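Local coordinates for protein putative mandelate racemase (PDB 3OZY) that is of unknown function but binds magnesium and probably acts on an acid sugar, as some relatives in the enolase superfamily do, at residues Leu172-Gly175 and Lys180-Ala183; Ala213-Leu218 and Tyr224-Pro229. All coordinates share one frame; numbering follows the deposited sequence. Where two conformers were deposited one is given.

Contact 1 of 2, residues Leu172-Gly175 and Lys180-Ala183; sequences LKVG and KDAA. With ACY (acetic acid), chain I.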
# COMPACT_ATOMS: atom_id res chain seq x y z
N LEU A 172 -1.38 4.88 26.77
CA LEU A 172 -1.39 3.48 27.19
C LEU A 172 -1.74 2.56 26.02
O LEU A 172 -2.72 2.80 25.31
CB LEU A 172 -2.44 3.27 28.28
CG LEU A 172 -2.66 1.82 28.73
CD1 LEU A 172 -1.44 1.33 29.53
CD2 LEU A 172 -3.94 1.70 29.56
N LYS A 173 -0.94 1.53 25.81
CA LYS A 173 -1.27 0.49 24.84
C LYS A 173 -2.27 -0.50 25.42
O LYS A 173 -2.11 -0.95 26.56
CB LYS A 173 -0.00 -0.25 24.42
CG LYS A 173 1.05 0.63 23.77
CD LYS A 173 0.57 1.12 22.41
CE LYS A 173 1.69 1.79 21.64
NZ LYS A 173 1.32 2.01 20.21
N VAL A 174 -3.27 -0.86 24.63
CA VAL A 174 -4.31 -1.78 25.05
C VAL A 174 -4.63 -2.75 23.92
O VAL A 174 -4.06 -2.68 22.82
CB VAL A 174 -5.60 -1.01 25.42
CG1 VAL A 174 -5.33 0.01 26.53
CG2 VAL A 174 -6.21 -0.33 24.19
N GLY A 175 -5.53 -3.70 24.19
CA GLY A 175 -6.10 -4.49 23.12
C GLY A 175 -6.05 -5.99 23.26
O GLY A 175 -6.84 -6.69 22.63
N LYS A 180 -7.98 -6.22 31.77
CA LYS A 180 -6.75 -5.70 32.37
C LYS A 180 -6.50 -4.27 31.93
O LYS A 180 -6.07 -3.44 32.73
CB LYS A 180 -5.56 -6.58 32.00
CG LYS A 180 -5.64 -7.99 32.55
CD LYS A 180 -4.40 -8.79 32.18
CE LYS A 180 -4.38 -10.15 32.86
NZ LYS A 180 -3.14 -10.90 32.55
N ASP A 181 -6.77 -3.98 30.66
CA ASP A 181 -6.63 -2.63 30.14
C ASP A 181 -7.48 -1.67 30.95
O ASP A 181 -7.03 -0.58 31.33
CB ASP A 181 -7.06 -2.56 28.67
CG ASP A 181 -6.19 -3.39 27.75
OD1 ASP A 181 -4.97 -3.54 28.01
OD2 ASP A 181 -6.71 -3.89 26.73
N ALA A 182 -8.72 -2.07 31.22
CA ALA A 182 -9.63 -1.24 32.00
C ALA A 182 -9.11 -1.02 33.41
O ALA A 182 -9.16 0.09 33.94
CB ALA A 182 -11.03 -1.85 32.04
N ALA A 183 -8.60 -2.08 34.03
CA ALA A 183 -8.09 -1.95 35.39
C ALA A 183 -6.88 -1.02 35.41
O ALA A 183 -6.73 -0.21 36.32
CB ALA A 183 -7.74 -3.32 35.95
C ACY I . 4.07 0.45 18.52
O ACY I . 2.94 0.16 18.94
OXT ACY I . 4.99 0.88 19.24
CH3 ACY I . 4.38 0.26 17.06
O HOH W 1 -2.88 -2.02 29.07
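Asp181 meets Val174 and Gly175 because its CG stands anti to its own carbonyl carbon (chi1 -64°), a setting that swings the carboxylate off the helix and over the end of strand 169-173. Val174 has the matching torsion, which lays CG1 beside its backbone N and against the Asp181 side chain. The pairing closes the strand-to-helix turn of one beta-alpha-beta unit in the beta-alpha barrel of the C-terminal domain.

Each carboxylate oxygen is engaged differently. Gly175 N donates to Asp181 OD2 over 2.8 Å; the N-H points nearly straight at the oxygen (164°), yet approaches from above the carboxylate plane, 38° out of it. Asp181 OD1 instead accepts a hydrogen bond from a water that also donates to Lys173 O, both at 2.8 Å, so direct and water-mediated bonds together fix the rotation of the group. The Val174 side chain crosses that of Asp181 at a slant, with Val174 CB 3.4 Å from Asp181 OD2 and Val174 CG1 3.8 Å from Asp181 CB. Gly175 has a positive phi, a backbone setting that suits glycine.

Facing the barrel interior, Lys173 occupies the strand end where mandelate racemase relatives carry the acid-base lysine of the KxK motif, consistent with a similar role here. It also bonds to Asp201, a magnesium ligand, and to Asn203. Its chain, bent at chi2 and extended beyond, ends with NZ 2.8 Å from O of an acetate that probably came from the crystallisation liquor.

Contact 2 of 2, residues Ala213-Leu218 and Tyr224-Pro229; sequences AMLRIL and YWFEEP. With MG (magnesium ion), chain C.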
# COMPACT_ATOMS: atom_id res chain seq x y z
N ALA A 213 -17.40 -1.59 23.91
CA ALA A 213 -17.34 -1.84 25.35
C ALA A 213 -16.18 -1.04 25.95
O ALA A 213 -16.32 -0.42 27.01
CB ALA A 213 -17.16 -3.32 25.63
N MET A 214 -15.04 -1.04 25.27
CA MET A 214 -13.91 -0.30 25.82
C MET A 214 -14.17 1.20 25.81
O MET A 214 -13.83 1.89 26.78
CB MET A 214 -12.62 -0.63 25.07
CG MET A 214 -11.43 0.04 25.72
SD MET A 214 -9.85 -0.49 25.04
CE MET A 214 -9.73 -2.16 25.68
N LEU A 215 -14.78 1.72 24.75
CA LEU A 215 -15.08 3.15 24.67
C LEU A 215 -15.85 3.64 25.90
O LEU A 215 -15.62 4.75 26.40
CB LEU A 215 -15.84 3.47 23.38
CG LEU A 215 -16.25 4.93 23.17
CD1 LEU A 215 -15.04 5.87 23.16
CD2 LEU A 215 -17.05 5.06 21.87
N ARG A 216 -16.77 2.82 26.41
CA ARG A 216 -17.51 3.19 27.62
C ARG A 216 -16.56 3.43 28.79
O ARG A 216 -16.73 4.38 29.57
CB ARG A 216 -18.52 2.10 27.99
CG ARG A 216 -19.71 2.03 27.05
CD ARG A 216 -20.50 0.76 27.28
NE ARG A 216 -21.74 0.77 26.51
CZ ARG A 216 -22.62 -0.22 26.53
NH1 ARG A 216 -22.39 -1.32 27.25
NH2 ARG A 216 -23.73 -0.13 25.81
N ILE A 217 -15.57 2.55 28.93
CA ILE A 217 -14.53 2.66 29.95
C ILE A 217 -13.72 3.93 29.75
O ILE A 217 -13.48 4.70 30.69
CB ILE A 217 -13.56 1.46 29.90
CG1 ILE A 217 -14.32 0.14 30.12
CG2 ILE A 217 -12.43 1.63 30.92
CD1 ILE A 217 -15.01 0.05 31.45
N LEU A 218 -13.29 4.16 28.51
CA LEU A 218 -12.46 5.33 28.18
C LEU A 218 -13.21 6.61 28.52
O LEU A 218 -12.63 7.59 29.00
CB LEU A 218 -12.05 5.34 26.71
CG LEU A 218 -11.45 4.05 26.16
CD1 LEU A 218 -10.92 4.31 24.75
CD2 LEU A 218 -10.36 3.47 27.05
N TYR A 224 -8.45 11.15 26.52
CA TYR A 224 -8.36 12.15 25.46
C TYR A 224 -8.70 11.57 24.08
O TYR A 224 -9.46 12.17 23.31
CB TYR A 224 -6.95 12.76 25.45
CG TYR A 224 -6.81 13.96 24.56
CD1 TYR A 224 -7.16 15.24 25.01
CD2 TYR A 224 -6.29 13.85 23.27
CE1 TYR A 224 -7.03 16.34 24.19
CE2 TYR A 224 -6.16 14.95 22.45
CZ TYR A 224 -6.52 16.19 22.91
OH TYR A 224 -6.39 17.29 22.08
N TRP A 225 -8.13 10.41 23.75
CA TRP A 225 -8.42 9.75 22.49
C TRP A 225 -8.27 8.25 22.57
O TRP A 225 -7.65 7.73 23.50
CB TRP A 225 -7.63 10.36 21.31
CG TRP A 225 -6.15 10.02 21.12
CD1 TRP A 225 -5.52 8.80 21.26
CD2 TRP A 225 -5.17 10.92 20.62
NE1 TRP A 225 -4.18 8.93 20.91
CE2 TRP A 225 -3.95 10.22 20.51
CE3 TRP A 225 -5.21 12.28 20.26
CZ2 TRP A 225 -2.77 10.84 20.06
CZ3 TRP A 225 -4.04 12.88 19.82
CH2 TRP A 225 -2.84 12.17 19.72
N PHE A 226 -8.87 7.58 21.58
CA PHE A 226 -8.86 6.13 21.39
C PHE A 226 -8.23 5.94 20.00
O PHE A 226 -8.88 6.20 18.98
CB PHE A 226 -10.32 5.65 21.37
CG PHE A 226 -10.52 4.15 21.49
CD1 PHE A 226 -9.47 3.28 21.68
CD2 PHE A 226 -11.81 3.65 21.44
CE1 PHE A 226 -9.71 1.91 21.82
CE2 PHE A 226 -12.06 2.30 21.58
CZ PHE A 226 -11.02 1.42 21.76
N GLU A 227 -6.97 5.51 19.98
CA GLU A 227 -6.17 5.44 18.75
C GLU A 227 -6.16 4.02 18.18
O GLU A 227 -6.06 3.04 18.94
CB GLU A 227 -4.75 5.92 19.06
CG GLU A 227 -3.74 5.65 17.98
CD GLU A 227 -2.43 6.34 18.26
OE1 GLU A 227 -2.36 7.17 19.19
OE2 GLU A 227 -1.45 6.06 17.53
N GLU A 228 -6.24 3.91 16.85
CA GLU A 228 -6.35 2.63 16.16
C GLU A 228 -7.22 1.63 16.93
O GLU A 228 -6.81 0.51 17.23
CB GLU A 228 -4.98 2.03 15.83
CG GLU A 228 -4.22 2.80 14.75
CD GLU A 228 -3.13 1.95 14.12
OE1 GLU A 228 -2.53 1.12 14.83
OE2 GLU A 228 -2.88 2.11 12.90
N PRO A 229 -8.46 2.03 17.23
CA PRO A 229 -9.32 1.10 17.99
C PRO A 229 -9.63 -0.16 17.19
O PRO A 229 -9.81 -1.23 17.78
CB PRO A 229 -10.60 1.92 18.20
CG PRO A 229 -10.62 2.90 17.04
CD PRO A 229 -9.16 3.28 16.87
MG MG C . -0.17 4.22 17.44
O HOH W 2 -1.54 2.57 16.86
O HOH W 3 1.36 2.41 17.29
O HOH W 4 1.71 5.41 18.26
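The interface between helix 213-218 and strand 225-227 is mainly apolar packing around the Phe226 ring. The N-to-C directions of the short axes are 146° apart, roughly antiparallel, with a closest approach of 9.8 Å, as for a barrel helix packed on the strand that follows it.

The CH-pi contact is the tight one. Leu218 CD1 lies over one face, offset toward the rim, 3.3 Å from Phe226 CG and 3.5 Å from the ring centroid. On the opposite face Pro229 CB rests 3.5 Å above the plane of the Phe226 ring, so the ring is sandwiched between helix and loop. With CG anti to the backbone N (chi1 -167°), Phe226 reaches outward to the helix. In the conformer described, one of two deposited, Met214 makes a Met-aromatic contact, its SD 4.0 Å from Phe226 CZ and oblique to the ring. Leu215 CD1 is a looser neighbour of Phe226 CD2, at 4.3 Å.

Polar and metal bonds belong to the barrel side of the strand. Glu227 OE2 binds magnesium at 2.2 Å; Asp201, Glu254 and three waters complete the six ligands, and one of those waters donates to Glu228 OE1. The other oxygen, Glu227 OE1, is gripped by a salt bridge from Lys171, a hydrogen bond from Gln275 and a weak one from Trp225 NE1, which should hold the carboxylate's rotation.

Strand 225-227 lies between parallel strands 197-201 and 249-252, while on the outside helix 208-220 packs beside helix 178-192 through Met214 on Asp181 and Leu218 on Leu185.

Overall arrangement
After the N-terminal domain the chain makes barrel strand 139-146 and helix 152-164 before strand 169-173. Contact 1 closes the short turn from that strand into helix 178-192. The chain next forms strand 197-201 and helix 208-220, and contact 2 closes the turn from this helix into strand 225-227. The two closures follow in series, neither nesting nor crossing, with centres about 10 Å apart. They meet laterally: in the conformers described, Val174 CG2 lies 3.7 Å from Met214 SD, and Ala182 CB packs on Ile217 CG2. Thus two successive beta-alpha-beta units, which share strand 197-201, are also joined by packing of helix 208-220 on helix 178-192 and on the loop after strand 169-173.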